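Long-range contacts in SAM-dependent methyltransferase (Pyrococcus horikoshii, PDB 1WZN), which probably transfers a methyl group from S-adenosyl-L-methionine to an acceptor, and is bound here to the product S-adenosyl-L-homocysteine: residues Y11-Y16 against T52-L57; R22-I27 against L59-Y64; L46-G51 against G95-I100. One frame throughout, in Å; residues are numbered along the deposited sequence.

Interaction 1. Residues Y11-Y16 against T52-L57; sequences YYDTIY and TGIPTL. With SAH (S-adenosyl-L-homocysteine), chain F.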
# COMPACT_ATOMS: atom_id res chain seq x y z
N TYR A 11 22.94 -0.30 24.88
CA TYR A 11 22.68 0.23 23.54
C TYR A 11 21.40 1.07 23.51
O TYR A 11 21.08 1.68 22.49
CB TYR A 11 22.54 -0.91 22.52
CG TYR A 11 23.80 -1.73 22.34
CD1 TYR A 11 24.85 -1.26 21.56
CD2 TYR A 11 23.95 -2.95 22.99
CE1 TYR A 11 26.03 -2.00 21.42
CE2 TYR A 11 25.12 -3.70 22.86
CZ TYR A 11 26.16 -3.21 22.07
OH TYR A 11 27.31 -3.95 21.95
N TYR A 12 20.69 1.11 24.63
CA TYR A 12 19.44 1.87 24.69
C TYR A 12 19.58 3.34 24.26
O TYR A 12 18.79 3.83 23.46
CB TYR A 12 18.86 1.82 26.12
CG TYR A 12 17.46 2.38 26.22
CD1 TYR A 12 16.34 1.58 25.93
CD2 TYR A 12 17.24 3.71 26.57
CE1 TYR A 12 15.05 2.11 25.99
CE2 TYR A 12 15.96 4.24 26.63
CZ TYR A 12 14.87 3.43 26.34
OH TYR A 12 13.60 3.96 26.38
N ASP A 13 20.57 4.04 24.80
CA ASP A 13 20.76 5.45 24.45
C ASP A 13 21.14 5.63 22.98
O ASP A 13 20.86 6.67 22.38
CB ASP A 13 21.82 6.09 25.36
CG ASP A 13 21.31 6.31 26.78
OD1 ASP A 13 20.14 5.96 27.05
OD2 ASP A 13 22.07 6.83 27.63
N THR A 14 21.77 4.61 22.40
CA THR A 14 22.17 4.66 20.99
C THR A 14 20.92 4.50 20.14
O THR A 14 20.66 5.29 19.23
CB THR A 14 23.16 3.53 20.67
OG1 THR A 14 24.40 3.79 21.35
CG2 THR A 14 23.40 3.42 19.16
N ILE A 15 20.14 3.48 20.47
CA ILE A 15 18.90 3.20 19.76
C ILE A 15 17.97 4.42 19.85
O ILE A 15 17.30 4.77 18.87
CB ILE A 15 18.20 1.96 20.38
CG1 ILE A 15 19.05 0.71 20.11
CG2 ILE A 15 16.79 1.81 19.83
CD1 ILE A 15 18.63 -0.51 20.91
N TYR A 16 17.95 5.08 21.00
CA TYR A 16 17.03 6.20 21.14
C TYR A 16 17.76 7.55 21.15
O TYR A 16 17.51 8.42 21.98
CB TYR A 16 16.25 6.02 22.44
CG TYR A 16 15.25 4.93 22.28
CD1 TYR A 16 14.13 5.12 21.47
CD2 TYR A 16 15.43 3.71 22.93
CE1 TYR A 16 13.22 4.10 21.29
CE2 TYR A 16 14.51 2.69 22.76
CZ TYR A 16 13.41 2.87 21.95
OH TYR A 16 12.49 1.85 21.75
N THR A 52 17.45 4.45 31.54
CA THR A 52 18.80 5.02 31.58
C THR A 52 18.77 6.46 32.09
O THR A 52 19.79 7.16 32.08
CB THR A 52 19.46 5.02 30.20
OG1 THR A 52 18.71 5.88 29.32
CG2 THR A 52 19.51 3.60 29.63
N GLY A 53 17.60 6.90 32.53
CA GLY A 53 17.46 8.23 33.10
C GLY A 53 17.53 9.44 32.18
O GLY A 53 17.90 10.53 32.63
N ILE A 54 17.16 9.26 30.91
CA ILE A 54 17.19 10.35 29.95
C ILE A 54 16.47 11.59 30.48
O ILE A 54 17.08 12.65 30.64
CB ILE A 54 16.63 9.88 28.58
CG1 ILE A 54 17.63 8.92 27.94
CG2 ILE A 54 16.39 11.07 27.66
CD1 ILE A 54 17.12 8.17 26.72
N PRO A 55 15.16 11.50 30.77
CA PRO A 55 14.51 12.71 31.29
C PRO A 55 14.86 12.96 32.77
O PRO A 55 14.79 14.09 33.25
CB PRO A 55 13.02 12.43 31.07
CG PRO A 55 12.94 10.94 31.21
CD PRO A 55 14.16 10.46 30.45
N THR A 56 15.24 11.90 33.48
CA THR A 56 15.60 11.97 34.89
C THR A 56 16.76 12.95 35.11
O THR A 56 16.70 13.83 35.96
CB THR A 56 16.05 10.58 35.41
OG1 THR A 56 15.18 9.57 34.89
CG2 THR A 56 16.00 10.53 36.94
N LEU A 57 17.82 12.78 34.33
CA LEU A 57 18.99 13.65 34.43
C LEU A 57 18.67 15.08 33.99
O LEU A 57 19.19 16.04 34.56
CB LEU A 57 20.15 13.08 33.61
CG LEU A 57 21.05 12.07 34.35
CD1 LEU A 57 20.26 10.80 34.67
CD2 LEU A 57 22.25 11.74 33.49
N SAH F . 11.59 6.51 31.29
CA SAH F . 12.76 6.08 30.42
CB SAH F . 12.74 4.67 29.91
CG SAH F . 11.62 4.17 29.01
SD SAH F . 11.95 2.37 28.73
C SAH F . 12.82 7.13 29.22
O SAH F . 11.99 8.06 29.16
OXT SAH F . 13.77 6.95 28.36
C5' SAH F . 10.77 1.55 29.72
C4' SAH F . 11.36 1.23 31.18
O4' SAH F . 10.28 0.53 31.81
C3' SAH F . 12.52 0.25 31.23
O3' SAH F . 13.67 0.87 31.81
C2' SAH F . 11.92 -0.96 32.07
O2' SAH F . 12.92 -1.62 32.85
C1' SAH F . 10.84 -0.28 32.89
N9 SAH F . 9.86 -1.04 33.40
C8 SAH F . 8.93 -1.89 32.82
N7 SAH F . 8.12 -2.47 33.64
C5 SAH F . 8.52 -2.00 34.92
C6 SAH F . 8.02 -2.27 36.24
N6 SAH F . 6.99 -3.10 36.48
N1 SAH F . 8.67 -1.61 37.26
C2 SAH F . 9.72 -0.76 37.05
N3 SAH F . 10.23 -0.47 35.80
C4 SAH F . 9.59 -1.12 34.79
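Y12 and D13, in the short helix 12-15, close over T52, in the turn before helix 54-61, and I54 in its first turn, beside the amino-acid end of the bound S-adenosyl-L-homocysteine. The site belongs to the Rossmann-like methyltransferase fold, in which the glycine-rich turn after strand 44-48 leads into this helix. With CG anti to the backbone N (chi1 -170°), the Y12 ring swings toward the ligand. Its CD2 side rests on T52, CD2 lying 3.8 Å from CG2 of T52, while I54 CD1 sits at the ring edge, near its plane, 4.1 Å from Y12 CE2. The Y12 hydroxyl reaches the thioether, with OH 3.3 Å from SD of the ligand. D13 carries the polar link: its carboxylate runs alongside the T52 side chain, pointing the other way, and T52 OG1 donates to D13 OD1 at 2.7 Å, meeting the syn lone pair on the side of OD2. That second oxygen is salt-bridged to K82 of helix 73-85, so the two carboxylate oxygens hold different partners. Farther along, Y16 turns back on the Y12 ring, its CD2 3.4 Å above the plane of one face, near the rim.

Interaction 2. Residues R22-I27 against L59-Y64; sequences RVKAEI and LAERGY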
# COMPACT_ATOMS: atom_id res chain seq x y z
N ARG A 22 15.80 15.55 21.94
CA ARG A 22 14.69 16.46 22.20
C ARG A 22 14.17 16.39 23.64
O ARG A 22 13.08 16.82 23.96
CB ARG A 22 13.56 16.16 21.20
CG ARG A 22 13.03 14.73 21.29
CD ARG A 22 11.80 14.52 20.39
NE ARG A 22 11.50 13.09 20.23
CZ ARG A 22 11.07 12.44 21.32
NH1 ARG A 22 10.96 13.07 22.47
NH2 ARG A 22 10.63 11.18 21.20
N VAL A 23 14.97 15.83 24.55
CA VAL A 23 14.54 15.74 25.94
C VAL A 23 14.36 17.13 26.56
O VAL A 23 13.51 17.32 27.43
CB VAL A 23 15.56 14.93 26.79
CG1 VAL A 23 16.89 15.67 26.88
CG2 VAL A 23 14.99 14.69 28.18
N LYS A 24 15.14 18.10 26.10
CA LYS A 24 15.03 19.45 26.64
C LYS A 24 13.69 20.09 26.34
O LYS A 24 13.12 20.77 27.18
CB LYS A 24 16.19 20.32 26.13
CG LYS A 24 17.55 19.82 26.61
CD LYS A 24 18.68 20.79 26.29
CE LYS A 24 20.02 20.22 26.74
NZ LYS A 24 20.07 19.93 28.21
N ALA A 25 13.17 19.86 25.14
CA ALA A 25 11.87 20.41 24.77
C ALA A 25 10.78 19.73 25.61
O ALA A 25 9.81 20.36 26.01
CB ALA A 25 11.59 20.19 23.28
N GLU A 26 10.96 18.43 25.86
CA GLU A 26 9.97 17.70 26.64
C GLU A 26 9.95 18.16 28.10
O GLU A 26 8.88 18.30 28.68
CB GLU A 26 10.23 16.19 26.57
CG GLU A 26 9.70 15.56 25.30
CD GLU A 26 9.70 14.05 25.33
OE1 GLU A 26 9.22 13.44 24.36
OE2 GLU A 26 10.18 13.47 26.33
N ILE A 27 11.11 18.40 28.69
CA ILE A 27 11.11 18.83 30.08
C ILE A 27 10.63 20.28 30.20
O ILE A 27 10.12 20.68 31.24
CB ILE A 27 12.50 18.61 30.72
CG1 ILE A 27 12.79 17.11 30.74
CG2 ILE A 27 12.52 19.16 32.15
CD1 ILE A 27 11.66 16.25 31.34
N LEU A 59 15.83 16.62 34.33
CA LEU A 59 15.11 17.23 35.45
C LEU A 59 16.10 17.57 36.57
O LEU A 59 16.02 18.65 37.17
CB LEU A 59 14.04 16.26 35.98
CG LEU A 59 12.73 16.21 35.18
CD1 LEU A 59 11.93 14.95 35.48
CD2 LEU A 59 11.91 17.46 35.53
N ALA A 60 17.03 16.67 36.84
CA ALA A 60 18.03 16.91 37.89
C ALA A 60 18.88 18.13 37.56
O ALA A 60 19.16 18.96 38.42
CB ALA A 60 18.93 15.69 38.06
N GLU A 61 19.29 18.22 36.30
CA GLU A 61 20.11 19.33 35.85
C GLU A 61 19.45 20.67 36.13
O GLU A 61 20.10 21.70 36.27
CB GLU A 61 20.35 19.17 34.34
CG GLU A 61 21.40 20.15 33.81
CD GLU A 61 21.66 19.87 32.34
OE1 GLU A 61 22.12 18.77 32.02
OE2 GLU A 61 21.44 20.76 31.53
N ARG A 62 18.10 20.65 36.18
CA ARG A 62 17.36 21.89 36.34
C ARG A 62 17.05 22.22 37.81
O ARG A 62 16.39 23.20 38.13
CB ARG A 62 16.06 21.78 35.54
CG ARG A 62 16.30 21.74 34.02
CD ARG A 62 14.98 21.74 33.24
NE ARG A 62 15.21 21.35 31.84
CZ ARG A 62 14.37 21.86 30.91
NH1 ARG A 62 13.39 22.67 31.26
NH2 ARG A 62 14.54 21.54 29.62
N GLY A 63 17.52 21.35 38.72
CA GLY A 63 17.45 21.68 40.15
C GLY A 63 16.44 20.82 40.92
O GLY A 63 16.30 20.90 42.13
N TYR A 64 15.71 19.94 40.25
CA TYR A 64 14.77 19.09 40.95
C TYR A 64 15.50 18.01 41.73
O TYR A 64 16.58 17.57 41.33
CB TYR A 64 13.80 18.46 39.94
CG TYR A 64 12.92 19.49 39.28
CD1 TYR A 64 11.83 20.04 39.97
CD2 TYR A 64 13.21 19.99 38.01
CE1 TYR A 64 11.06 21.05 39.42
CE2 TYR A 64 12.44 21.01 37.45
CZ TYR A 64 11.37 21.53 38.16
OH TYR A 64 10.60 22.55 37.64
O HOH W 1 22.42 19.01 29.09
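I27 and L59 mark the closest backbone approach, their CA atoms 6.9 Å apart, where the first turns of helix 23-36 meet the C-terminal end of helix 54-61. I27 has the largest share in the packing. Its CG2 lies 3.8 Å from L59 CD2, the two side chains crossing at about a right angle, and CD1 reaches L59 CG. With CG2 anti to the backbone N (chi1 -64° for CG1), that methyl also sits over the centre of one face of the R62 guanidinium, 3.5 Å from CZ of R62. R62 extends from CG to NE, and NH2 at the edge of the flat group makes a weak hydrogen bond to the carbonyl of K24, R62 NH2 to K24 O 2.9 Å. The guanidinium is further gripped by salt bridges to E31, D28 and E58. A leucine in place of R62 would probably leave E31 and D28 without this cation and the K24 carbonyl without this donor. At the solvent-facing side, K24 NZ has E58 as its main partner; its link to E61 OE2 is a long salt bridge of 3.7 Å, supplemented by a water that accepts from K24 NZ and donates to E61 OE1, which also pairs with R86. Helix 54-61 finishes in a Schellman motif at G63, and the whole is a helix-helix interface on one side of the Rossmann-like sheet, apolar inside and ionic outside.

Interaction 3. Residues L46-G51 against G95-I100; sequences LDLACG and GDVLEI. With SAH (S-adenosyl-L-homocysteine), chain F.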
# COMPACT_ATOMS: atom_id res chain seq x y z
N LEU A 46 9.49 11.86 41.65
CA LEU A 46 9.73 10.42 41.60
C LEU A 46 9.54 10.05 40.13
O LEU A 46 8.45 10.24 39.59
CB LEU A 46 8.69 9.66 42.44
CG LEU A 46 8.68 8.13 42.29
CD1 LEU A 46 10.01 7.56 42.75
CD2 LEU A 46 7.54 7.53 43.11
N ASP A 47 10.59 9.56 39.48
CA ASP A 47 10.49 9.18 38.08
C ASP A 47 10.44 7.66 37.99
O ASP A 47 11.45 6.98 38.15
CB ASP A 47 11.69 9.74 37.29
CG ASP A 47 11.57 9.49 35.80
OD1 ASP A 47 10.42 9.49 35.30
OD2 ASP A 47 12.61 9.30 35.13
N LEU A 48 9.24 7.13 37.74
CA LEU A 48 8.99 5.69 37.67
C LEU A 48 9.40 5.07 36.33
O LEU A 48 9.14 5.64 35.28
CB LEU A 48 7.50 5.42 37.93
CG LEU A 48 6.93 5.94 39.27
CD1 LEU A 48 5.41 5.80 39.27
CD2 LEU A 48 7.52 5.14 40.43
N ALA A 49 10.00 3.88 36.39
CA ALA A 49 10.50 3.16 35.21
C ALA A 49 11.41 4.14 34.48
O ALA A 49 11.25 4.39 33.28
CB ALA A 49 9.33 2.71 34.32
N CYS A 50 12.38 4.67 35.22
CA CYS A 50 13.31 5.67 34.70
C CYS A 50 14.31 5.25 33.65
O CYS A 50 14.95 6.10 33.03
CB CYS A 50 14.07 6.31 35.87
SG CYS A 50 15.15 5.17 36.74
N GLY A 51 14.48 3.94 33.44
CA GLY A 51 15.42 3.46 32.44
C GLY A 51 16.82 4.01 32.63
O GLY A 51 17.33 4.03 33.75
N GLY A 95 13.41 -1.72 41.57
CA GLY A 95 12.15 -2.19 42.11
C GLY A 95 11.05 -2.11 41.08
O GLY A 95 11.20 -1.49 40.02
N ASP A 96 9.93 -2.75 41.40
CA ASP A 96 8.76 -2.79 40.53
C ASP A 96 7.89 -1.58 40.89
O ASP A 96 7.62 -1.34 42.08
CB ASP A 96 7.99 -4.09 40.82
CG ASP A 96 6.87 -4.35 39.83
OD1 ASP A 96 6.29 -3.39 39.28
OD2 ASP A 96 6.55 -5.54 39.62
N VAL A 97 7.46 -0.82 39.89
CA VAL A 97 6.62 0.34 40.14
C VAL A 97 5.30 -0.04 40.81
O VAL A 97 4.70 0.77 41.53
CB VAL A 97 6.27 1.13 38.84
CG1 VAL A 97 7.53 1.70 38.21
CG2 VAL A 97 5.53 0.23 37.86
N LEU A 98 4.84 -1.27 40.59
CA LEU A 98 3.58 -1.72 41.18
C LEU A 98 3.72 -2.03 42.67
O LEU A 98 2.73 -2.31 43.34
CB LEU A 98 3.06 -2.96 40.45
CG LEU A 98 2.77 -2.78 38.96
CD1 LEU A 98 2.29 -4.09 38.37
CD2 LEU A 98 1.72 -1.69 38.77
N GLU A 99 4.94 -1.97 43.17
CA GLU A 99 5.19 -2.27 44.57
C GLU A 99 5.72 -1.09 45.37
O GLU A 99 6.20 -1.27 46.49
CB GLU A 99 6.17 -3.44 44.69
CG GLU A 99 5.60 -4.78 44.26
CD GLU A 99 6.67 -5.85 44.08
OE1 GLU A 99 7.72 -5.77 44.75
OE2 GLU A 99 6.45 -6.78 43.27
N ILE A 100 5.65 0.12 44.82
CA ILE A 100 6.15 1.27 45.56
C ILE A 100 5.28 1.46 46.80
O ILE A 100 4.11 1.08 46.81
CB ILE A 100 6.14 2.57 44.73
CG1 ILE A 100 4.71 2.91 44.27
CG2 ILE A 100 7.09 2.43 43.54
CD1 ILE A 100 4.61 4.25 43.55
N SAH F . 11.59 6.51 31.29
CA SAH F . 12.76 6.08 30.42
CB SAH F . 12.74 4.67 29.91
CG SAH F . 11.62 4.17 29.01
SD SAH F . 11.95 2.37 28.73
C SAH F . 12.82 7.13 29.22
O SAH F . 11.99 8.06 29.16
OXT SAH F . 13.77 6.95 28.36
C5' SAH F . 10.77 1.55 29.72
C4' SAH F . 11.36 1.23 31.18
O4' SAH F . 10.28 0.53 31.81
C3' SAH F . 12.52 0.25 31.23
O3' SAH F . 13.67 0.87 31.81
C2' SAH F . 11.92 -0.96 32.07
O2' SAH F . 12.92 -1.62 32.85
C1' SAH F . 10.84 -0.28 32.89
N9 SAH F . 9.86 -1.04 33.40
C8 SAH F . 8.93 -1.89 32.82
N7 SAH F . 8.12 -2.47 33.64
C5 SAH F . 8.52 -2.00 34.92
C6 SAH F . 8.02 -2.27 36.24
N6 SAH F . 6.99 -3.10 36.48
N1 SAH F . 8.67 -1.61 37.26
C2 SAH F . 9.72 -0.76 37.05
N3 SAH F . 10.23 -0.47 35.80
C4 SAH F . 9.59 -1.12 34.79
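This is a buried apolar contact at the C-terminal end of strand 44-48, in the parallel part of the Rossmann-like sheet, where L48 and A49 meet V97 in the loop that follows strand 91-94. L48 CB lies 3.7 Å from V97 CG1, and the L48 side chain continues across to I100 at about a right angle, L48 CD2 to I100 CG2 4.1 Å. L46 adds a looser touch on I100 CD1. With CG1 of V97 anti to the carbonyl carbon (chi1 -63°), this methyl is placed between L48 and the adenine, 3.5 Å from C2 of S-adenosyl-L-homocysteine. A49 brings its CB to the ribose ring oxygen and to N3 of the same ligand, while its carbonyl O accepts from the ligand amino group. On the other segment, adenine N6 donates a nearly straight hydrogen bond to D96 OD1 (173°). The backbone N of V97 donates to adenine N1 at 3.0 Å. L98 N also donates to D96 OD1, from above the carboxylate plane, which makes an Asx turn. A carboxylate acceptor at N6 and a backbone N-H at N1 match the donor and acceptor pattern of adenine, so this edge of the pocket probably selects that base.

Overall arrangement
The segments of the three contacts alternate along the chain between residues 11 and 100. Interactions 1 and 2 share helix 54-61, with centres 13 Å apart; they join where P55 CA packs 3.7 Å from V23 CG2. Segment 46-51 of interaction 3 lies on strand 44-48 and the turn after it, just before that helix. It meets interaction 1, centres 16 Å apart, in a probable hydrogen bond, T56 OG1 to D47 OD2 2.6 Å. Both touch S-adenosyl-L-homocysteine, one near its thioether and carboxylate, the other at its amino group, ribose and adenine. Interaction 2 stands back, the I27 side chain about 8 Å from the ligand, and does not touch interaction 3, their centres 19 Å apart.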